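Local coordinates for protein L-hydantoinase (Arthrobacter aurescens, PDB 1GKR) that hydrolyses the ring of 5-substituted hydantoins with two zinc ions, preferring aryl over alkyl derivatives, its stereoselectivity depending on the substrate, at residues A[163-171]-A[223-233]; A[208-217]-A[283-293]. All coordinates share one frame; numbering follows the deposited sequence.

Contact 1. Residues A[163-171]-A[223-233]; sequences DGELFEIFQ and RALLLQKEAGC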
# COMPACT_ATOMS: atom_id res chain seq x y z
N ASP A 163 -0.84 -19.11 -19.06
CA ASP A 163 -1.02 -17.66 -18.94
C ASP A 163 -1.22 -17.00 -20.30
O ASP A 163 -2.03 -16.08 -20.43
CB ASP A 163 0.17 -17.04 -18.19
CG ASP A 163 0.33 -17.62 -16.79
OD1 ASP A 163 -0.68 -18.04 -16.21
OD2 ASP A 163 1.46 -17.66 -16.25
N GLY A 164 -0.53 -17.48 -21.33
CA GLY A 164 -0.67 -16.91 -22.66
C GLY A 164 -2.06 -17.16 -23.22
O GLY A 164 -2.70 -16.26 -23.77
N GLU A 165 -2.54 -18.39 -23.08
CA GLU A 165 -3.87 -18.72 -23.59
C GLU A 165 -4.91 -17.93 -22.80
O GLU A 165 -5.86 -17.39 -23.36
CB GLU A 165 -4.12 -20.22 -23.47
CG GLU A 165 -2.92 -21.04 -23.88
CD GLU A 165 -3.23 -22.51 -24.01
OE1 GLU A 165 -3.79 -22.89 -25.06
OE2 GLU A 165 -2.91 -23.27 -23.08
N LEU A 166 -4.72 -17.89 -21.48
CA LEU A 166 -5.62 -17.15 -20.61
C LEU A 166 -5.62 -15.67 -21.01
O LEU A 166 -6.67 -15.03 -21.05
CB LEU A 166 -5.18 -17.28 -19.15
CG LEU A 166 -6.09 -16.58 -18.13
CD1 LEU A 166 -7.51 -17.10 -18.23
CD2 LEU A 166 -5.54 -16.80 -16.74
N PHE A 167 -4.44 -15.14 -21.31
CA PHE A 167 -4.35 -13.74 -21.72
C PHE A 167 -5.09 -13.48 -23.03
O PHE A 167 -5.76 -12.46 -23.17
CB PHE A 167 -2.90 -13.32 -21.88
CG PHE A 167 -2.74 -11.88 -22.24
CD1 PHE A 167 -3.08 -10.89 -21.33
CD2 PHE A 167 -2.28 -11.52 -23.49
CE1 PHE A 167 -2.97 -9.54 -21.66
CE2 PHE A 167 -2.17 -10.18 -23.85
CZ PHE A 167 -2.52 -9.18 -22.93
N GLU A 168 -4.96 -14.40 -23.98
CA GLU A 168 -5.64 -14.22 -25.27
C GLU A 168 -7.15 -14.28 -25.08
O GLU A 168 -7.91 -13.58 -25.76
CB GLU A 168 -5.20 -15.28 -26.27
CG GLU A 168 -3.74 -15.18 -26.64
CD GLU A 168 -3.37 -16.09 -27.80
OE1 GLU A 168 -3.70 -17.30 -27.75
OE2 GLU A 168 -2.73 -15.57 -28.75
N ILE A 169 -7.59 -15.13 -24.15
CA ILE A 169 -9.00 -15.27 -23.86
C ILE A 169 -9.50 -13.97 -23.26
O ILE A 169 -10.57 -13.49 -23.62
CB ILE A 169 -9.26 -16.44 -22.91
CG1 ILE A 169 -8.91 -17.74 -23.62
CG2 ILE A 169 -10.70 -16.44 -22.42
CD1 ILE A 169 -9.06 -18.99 -22.75
N PHE A 170 -8.72 -13.39 -22.34
CA PHE A 170 -9.09 -12.12 -21.71
C PHE A 170 -9.29 -11.05 -22.77
O PHE A 170 -10.26 -10.29 -22.71
CB PHE A 170 -8.00 -11.66 -20.74
CG PHE A 170 -8.10 -12.27 -19.36
CD1 PHE A 170 -8.89 -13.38 -19.11
CD2 PHE A 170 -7.35 -11.74 -18.32
CE1 PHE A 170 -8.94 -13.95 -17.84
CE2 PHE A 170 -7.39 -12.30 -17.05
CZ PHE A 170 -8.19 -13.42 -16.81
N GLN A 171 -8.39 -10.99 -23.75
CA GLN A 171 -8.54 -10.01 -24.80
C GLN A 171 -9.80 -10.24 -25.62
O GLN A 171 -10.51 -9.29 -25.93
CB GLN A 171 -7.34 -10.01 -25.73
CG GLN A 171 -6.05 -9.68 -25.03
CD GLN A 171 -4.88 -9.70 -25.97
OE1 GLN A 171 -4.70 -10.63 -26.76
NE2 GLN A 171 -4.04 -8.66 -25.89
N ARG A 223 -2.16 -13.40 -10.08
CA ARG A 223 -1.81 -13.54 -11.49
C ARG A 223 -2.97 -13.14 -12.41
O ARG A 223 -2.78 -12.41 -13.39
CB ARG A 223 -1.41 -14.98 -11.77
CG ARG A 223 -0.35 -15.11 -12.83
CD ARG A 223 -0.15 -16.53 -13.26
NE ARG A 223 -0.32 -17.49 -12.17
CZ ARG A 223 -0.76 -18.72 -12.37
NH1 ARG A 223 -1.08 -19.12 -13.60
NH2 ARG A 223 -0.92 -19.55 -11.34
N ALA A 224 -4.17 -13.64 -12.11
CA ALA A 224 -5.34 -13.31 -12.92
C ALA A 224 -5.54 -11.81 -12.87
O ALA A 224 -5.82 -11.18 -13.90
CB ALA A 224 -6.56 -14.01 -12.38
N LEU A 225 -5.41 -11.25 -11.68
CA LEU A 225 -5.56 -9.82 -11.47
C LEU A 225 -4.60 -9.01 -12.37
O LEU A 225 -5.02 -8.07 -13.04
CB LEU A 225 -5.35 -9.52 -9.99
CG LEU A 225 -6.58 -9.23 -9.12
CD1 LEU A 225 -7.82 -9.86 -9.66
CD2 LEU A 225 -6.32 -9.72 -7.71
N LEU A 226 -3.33 -9.39 -12.39
CA LEU A 226 -2.34 -8.70 -13.21
C LEU A 226 -2.64 -8.76 -14.69
O LEU A 226 -2.37 -7.81 -15.43
CB LEU A 226 -0.95 -9.28 -12.97
CG LEU A 226 -0.07 -8.54 -11.97
CD1 LEU A 226 -0.89 -8.19 -10.71
CD2 LEU A 226 1.13 -9.41 -11.62
N LEU A 227 -3.20 -9.88 -15.13
CA LEU A 227 -3.53 -10.04 -16.54
C LEU A 227 -4.80 -9.29 -16.90
O LEU A 227 -4.91 -8.78 -18.01
CB LEU A 227 -3.69 -11.51 -16.92
CG LEU A 227 -2.53 -12.46 -16.59
CD1 LEU A 227 -2.66 -13.73 -17.40
CD2 LEU A 227 -1.23 -11.80 -16.91
N GLN A 228 -5.76 -9.20 -15.99
CA GLN A 228 -6.98 -8.48 -16.35
C GLN A 228 -6.61 -7.00 -16.37
O GLN A 228 -7.06 -6.23 -17.23
CB GLN A 228 -8.11 -8.78 -15.35
CG GLN A 228 -8.38 -7.68 -14.38
CD GLN A 228 -9.19 -6.56 -14.98
OE1 GLN A 228 -9.02 -5.41 -14.61
NE2 GLN A 228 -10.08 -6.89 -15.91
N LYS A 229 -5.75 -6.61 -15.43
CA LYS A 229 -5.28 -5.24 -15.33
C LYS A 229 -4.84 -4.76 -16.71
O LYS A 229 -5.03 -3.60 -17.06
CB LYS A 229 -4.11 -5.20 -14.35
CG LYS A 229 -3.32 -3.90 -14.31
CD LYS A 229 -4.11 -2.78 -13.69
CE LYS A 229 -3.18 -1.65 -13.21
NZ LYS A 229 -2.29 -2.07 -12.09
N GLU A 230 -4.26 -5.67 -17.48
CA GLU A 230 -3.76 -5.37 -18.82
C GLU A 230 -4.80 -5.56 -19.92
O GLU A 230 -4.79 -4.85 -20.91
CB GLU A 230 -2.56 -6.25 -19.11
CG GLU A 230 -1.73 -5.82 -20.28
CD GLU A 230 -0.94 -4.56 -19.99
OE1 GLU A 230 -0.77 -4.22 -18.78
OE2 GLU A 230 -0.48 -3.93 -20.97
N ALA A 231 -5.70 -6.53 -19.77
CA ALA A 231 -6.71 -6.80 -20.78
C ALA A 231 -7.98 -5.96 -20.67
O ALA A 231 -8.60 -5.65 -21.69
CB ALA A 231 -7.09 -8.28 -20.74
N GLY A 232 -8.39 -5.63 -19.45
CA GLY A 232 -9.58 -4.81 -19.23
C GLY A 232 -10.95 -5.48 -19.31
O GLY A 232 -11.97 -4.79 -19.36
N CYS A 233 -10.98 -6.81 -19.33
CA CYS A 233 -12.23 -7.56 -19.42
C CYS A 233 -12.87 -7.71 -18.04
O CYS A 233 -12.17 -7.73 -17.04
CB CYS A 233 -11.95 -8.95 -19.97
SG CYS A 233 -10.68 -9.85 -19.02
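Two helices on the outside of the TIM barrel pack together here, with F170 of 163-171 set as a knob into a hole made by A224, L227, Q228 and A231 of 223-233. The segments run roughly the same way, crossing at -39°, and their axes approach to 9.4 Å. CG of F170 is anti to the carbonyl carbon (chi1 -85°), and this sends the ring across to the other helix. A224 O meets the ring edge at F170 CE2, 3.7 Å away. L227 CB lies 3.8 Å from F170 CE2. At the root of the knob, F170 CB touches A231 CB at 3.5 Å. L227 CD1 reaches on toward L166 CD2.

A salt bridge closes the N-terminal end of the interface. R223 NH1 donates to the syn lone pair of D163 OD1 at 2.9 Å. The oxygen lies in the guanidinium plane, but the carboxylate is turned 61° from that plane. R223 NH2 pairs with E219, and D163 OD2 binds N186 ND2 of the second subunit. With an alanine here in place of D163, R223 NH1 would probably lose its mate, although NH2 keeps E219, and N186 of the second subunit would lose a hydrogen-bond partner. At the far end the chain leaves the helix at G232, and C233 turns back beside F170. C233 SG lies obliquely off the F170 ring in a sulfur-aromatic contact, 4.0 Å from the centroid.

Contact 2. Residues A[208-217]-A[283-293]; sequences YEASQPVFQE and KVAPPVRSAEM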
# COMPACT_ATOMS: atom_id res chain seq x y z
N TYR A 208 -5.25 -33.17 2.31
CA TYR A 208 -5.78 -32.60 1.09
C TYR A 208 -5.63 -31.08 1.11
O TYR A 208 -5.01 -30.50 0.23
CB TYR A 208 -7.25 -32.99 0.93
CG TYR A 208 -7.94 -32.22 -0.17
CD1 TYR A 208 -7.49 -32.29 -1.48
CD2 TYR A 208 -9.01 -31.38 0.12
CE1 TYR A 208 -8.08 -31.53 -2.48
CE2 TYR A 208 -9.61 -30.61 -0.88
CZ TYR A 208 -9.14 -30.70 -2.18
OH TYR A 208 -9.73 -29.95 -3.17
N GLU A 209 -6.22 -30.45 2.12
CA GLU A 209 -6.17 -29.00 2.27
C GLU A 209 -4.74 -28.48 2.11
O GLU A 209 -4.50 -27.47 1.43
CB GLU A 209 -6.73 -28.60 3.64
CG GLU A 209 -7.09 -27.13 3.84
CD GLU A 209 -5.90 -26.22 4.19
OE1 GLU A 209 -4.94 -26.69 4.84
OE2 GLU A 209 -5.94 -25.03 3.82
N ALA A 210 -3.79 -29.18 2.72
CA ALA A 210 -2.40 -28.76 2.65
C ALA A 210 -1.80 -28.86 1.26
O ALA A 210 -0.85 -28.16 0.96
CB ALA A 210 -1.56 -29.56 3.61
N SER A 211 -2.36 -29.74 0.43
CA SER A 211 -1.84 -29.92 -0.93
C SER A 211 -2.26 -28.78 -1.86
O SER A 211 -1.70 -28.61 -2.95
CB SER A 211 -2.28 -31.28 -1.51
OG SER A 211 -3.67 -31.33 -1.76
N GLN A 212 -3.25 -28.00 -1.44
CA GLN A 212 -3.73 -26.86 -2.22
C GLN A 212 -3.90 -25.70 -1.25
O GLN A 212 -4.99 -25.18 -1.09
CB GLN A 212 -5.06 -27.19 -2.88
CG GLN A 212 -5.03 -28.48 -3.70
CD GLN A 212 -6.29 -28.71 -4.54
OE1 GLN A 212 -6.53 -29.82 -5.01
NE2 GLN A 212 -7.08 -27.66 -4.73
N PRO A 213 -2.80 -25.29 -0.58
CA PRO A 213 -2.78 -24.20 0.40
C PRO A 213 -3.23 -22.85 -0.11
O PRO A 213 -3.35 -22.65 -1.32
CB PRO A 213 -1.32 -24.19 0.87
CG PRO A 213 -0.58 -24.66 -0.33
CD PRO A 213 -1.44 -25.79 -0.84
N VAL A 214 -3.48 -21.91 0.80
CA VAL A 214 -3.94 -20.60 0.40
C VAL A 214 -2.90 -19.84 -0.41
O VAL A 214 -3.25 -19.12 -1.35
CB VAL A 214 -4.36 -19.70 1.60
CG1 VAL A 214 -5.25 -20.47 2.54
CG2 VAL A 214 -3.17 -19.20 2.32
N PHE A 215 -1.62 -20.00 -0.08
CA PHE A 215 -0.60 -19.25 -0.80
C PHE A 215 -0.64 -19.51 -2.30
O PHE A 215 -0.37 -18.60 -3.08
CB PHE A 215 0.78 -19.50 -0.19
CG PHE A 215 1.56 -20.59 -0.83
CD1 PHE A 215 2.19 -20.39 -2.06
CD2 PHE A 215 1.70 -21.82 -0.20
CE1 PHE A 215 2.96 -21.39 -2.64
CE2 PHE A 215 2.47 -22.84 -0.78
CZ PHE A 215 3.10 -22.63 -2.00
N GLN A 216 -1.00 -20.72 -2.71
CA GLN A 216 -1.07 -20.97 -4.15
C GLN A 216 -2.39 -20.46 -4.72
O GLN A 216 -2.44 -19.99 -5.86
CB GLN A 216 -0.82 -22.45 -4.49
CG GLN A 216 -1.79 -23.48 -3.93
CD GLN A 216 -3.06 -23.58 -4.74
OE1 GLN A 216 -3.05 -23.47 -5.97
NE2 GLN A 216 -4.18 -23.80 -4.06
N GLU A 217 -3.46 -20.52 -3.93
CA GLU A 217 -4.74 -20.02 -4.42
C GLU A 217 -4.58 -18.52 -4.62
O GLU A 217 -5.00 -17.95 -5.63
CB GLU A 217 -5.86 -20.26 -3.41
CG GLU A 217 -7.17 -19.59 -3.80
CD GLU A 217 -8.28 -19.83 -2.80
OE1 GLU A 217 -7.99 -20.08 -1.62
OE2 GLU A 217 -9.46 -19.76 -3.17
N LYS A 283 -15.02 -32.34 0.51
CA LYS A 283 -13.86 -32.15 -0.35
C LYS A 283 -14.27 -31.38 -1.58
O LYS A 283 -14.98 -31.89 -2.44
CB LYS A 283 -13.27 -33.49 -0.78
CG LYS A 283 -12.00 -33.30 -1.56
CD LYS A 283 -11.41 -34.62 -1.98
CE LYS A 283 -10.23 -34.41 -2.90
NZ LYS A 283 -9.75 -35.71 -3.41
N VAL A 284 -13.80 -30.14 -1.66
CA VAL A 284 -14.14 -29.29 -2.78
C VAL A 284 -12.87 -28.52 -3.19
O VAL A 284 -11.87 -28.57 -2.48
CB VAL A 284 -15.30 -28.37 -2.34
CG1 VAL A 284 -14.77 -27.20 -1.58
CG2 VAL A 284 -16.14 -27.96 -3.53
N ALA A 285 -12.88 -27.85 -4.34
CA ALA A 285 -11.68 -27.11 -4.76
C ALA A 285 -12.04 -25.72 -5.22
O ALA A 285 -12.87 -25.58 -6.12
CB ALA A 285 -10.98 -27.82 -5.88
N PRO A 286 -11.42 -24.69 -4.63
CA PRO A 286 -10.40 -24.73 -3.57
C PRO A 286 -10.94 -25.34 -2.28
O PRO A 286 -12.15 -25.34 -2.04
CB PRO A 286 -10.06 -23.26 -3.35
CG PRO A 286 -10.51 -22.60 -4.57
CD PRO A 286 -11.77 -23.31 -4.94
N PRO A 287 -10.05 -25.83 -1.42
CA PRO A 287 -10.41 -26.45 -0.14
C PRO A 287 -11.11 -25.49 0.81
O PRO A 287 -10.91 -24.27 0.75
CB PRO A 287 -9.06 -26.89 0.42
CG PRO A 287 -8.19 -27.03 -0.78
CD PRO A 287 -8.59 -25.84 -1.61
N VAL A 288 -11.93 -26.05 1.70
CA VAL A 288 -12.59 -25.25 2.71
C VAL A 288 -11.45 -24.89 3.64
O VAL A 288 -10.56 -25.71 3.88
CB VAL A 288 -13.64 -26.06 3.46
CG1 VAL A 288 -14.13 -25.30 4.67
CG2 VAL A 288 -14.79 -26.36 2.54
N ARG A 289 -11.46 -23.68 4.17
CA ARG A 289 -10.38 -23.24 5.03
C ARG A 289 -10.64 -23.32 6.54
O ARG A 289 -11.66 -23.84 6.99
CB ARG A 289 -9.97 -21.83 4.63
CG ARG A 289 -8.76 -21.78 3.71
CD ARG A 289 -8.95 -22.40 2.33
NE ARG A 289 -7.75 -23.17 1.99
CZ ARG A 289 -7.15 -23.18 0.80
NH1 ARG A 289 -7.62 -22.47 -0.21
NH2 ARG A 289 -6.07 -23.93 0.62
N SER A 290 -9.71 -22.79 7.32
CA SER A 290 -9.79 -22.82 8.78
C SER A 290 -10.89 -21.99 9.44
O SER A 290 -11.40 -21.02 8.86
CB SER A 290 -8.46 -22.40 9.40
OG SER A 290 -8.41 -20.99 9.54
N ALA A 291 -11.21 -22.36 10.68
CA ALA A 291 -12.23 -21.67 11.47
C ALA A 291 -11.88 -20.20 11.65
O ALA A 291 -12.75 -19.34 11.60
CB ALA A 291 -12.37 -22.34 12.83
N GLU A 292 -10.60 -19.92 11.86
CA GLU A 292 -10.15 -18.55 12.03
C GLU A 292 -10.44 -17.74 10.78
O GLU A 292 -10.93 -16.62 10.88
CB GLU A 292 -8.66 -18.50 12.29
CG GLU A 292 -8.24 -19.35 13.45
CD GLU A 292 -6.74 -19.36 13.59
OE1 GLU A 292 -6.15 -18.25 13.75
OE2 GLU A 292 -6.14 -20.47 13.54
N MET A 293 -10.13 -18.30 9.61
CA MET A 293 -10.37 -17.58 8.37
C MET A 293 -11.86 -17.44 8.14
O MET A 293 -12.32 -16.43 7.58
CB MET A 293 -9.73 -18.31 7.20
CG MET A 293 -8.24 -18.37 7.33
SD MET A 293 -7.38 -19.08 5.95
CE MET A 293 -6.68 -17.56 5.17
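R289 reaches from the 283-293 loop to E209 and E217, linking them in a salt-bridge network. R289 NE donates to the anti lone pair of E209 OE2 at 3.2 Å. That oxygen lies in the guanidinium plane, while the carboxylate plane stands 80° away. A weak bond from R289 NH2 goes to the same oxygen. NH2 also points at Q212 O, the carbonyl at the break between helices 205-211 and 214-231, but the modelled length is doubtful. On the other nitrogen, R289 NH1 forms a salt bridge with E217 OE1 at 2.8 Å and a hydrogen bond with S241 OG. E217 OE1 is bonded to S241 OG and N242 ND2 as well. V214 CG1 lies over the centre of one guanidinium face, and P287 CD is near the rim of the opposite face.

Y208 OH donates to V284 O at 2.6 Å, from above the carbonyl plane. K283 runs fully extended over the Y208 ring, with K283 CE 3.8 Å from the centroid in a CH-pi contact. K283 NZ makes an off-centre cation-pi contact with the ring, and is satisfied by A331 O and V328 O. Q212 NE2 hydrogen-bonds to E185 OE2. P286 follows a cis peptide bond, and its side chain lies about 3 Å from that of the zinc ligand H239, nearest atoms. The arrangement is a loop bordering the binuclear zinc site of a TIM-barrel amidohydrolase.

Contacts 1 and 2 share helix 214-231. Contact 2 uses its start and contact 1 its C-terminal part. Their centres are 24 Å apart, and their nearest atoms come within about 6 Å without touching. Along the chain the segments alternate: 163-171, 208-217, 223-233, 283-293. Contact 1 joins two helices, each leading into a strand of the same parallel sheet, 179-182 and 234-237. Contact 2 joins the start of the shared helix to a loop beside the zinc site. One helix thus spans from barrel-wall packing to the active-site surroundings. The tetramer connects them too: F215, within 208-217, meets F167 of contact 1 in the second subunit.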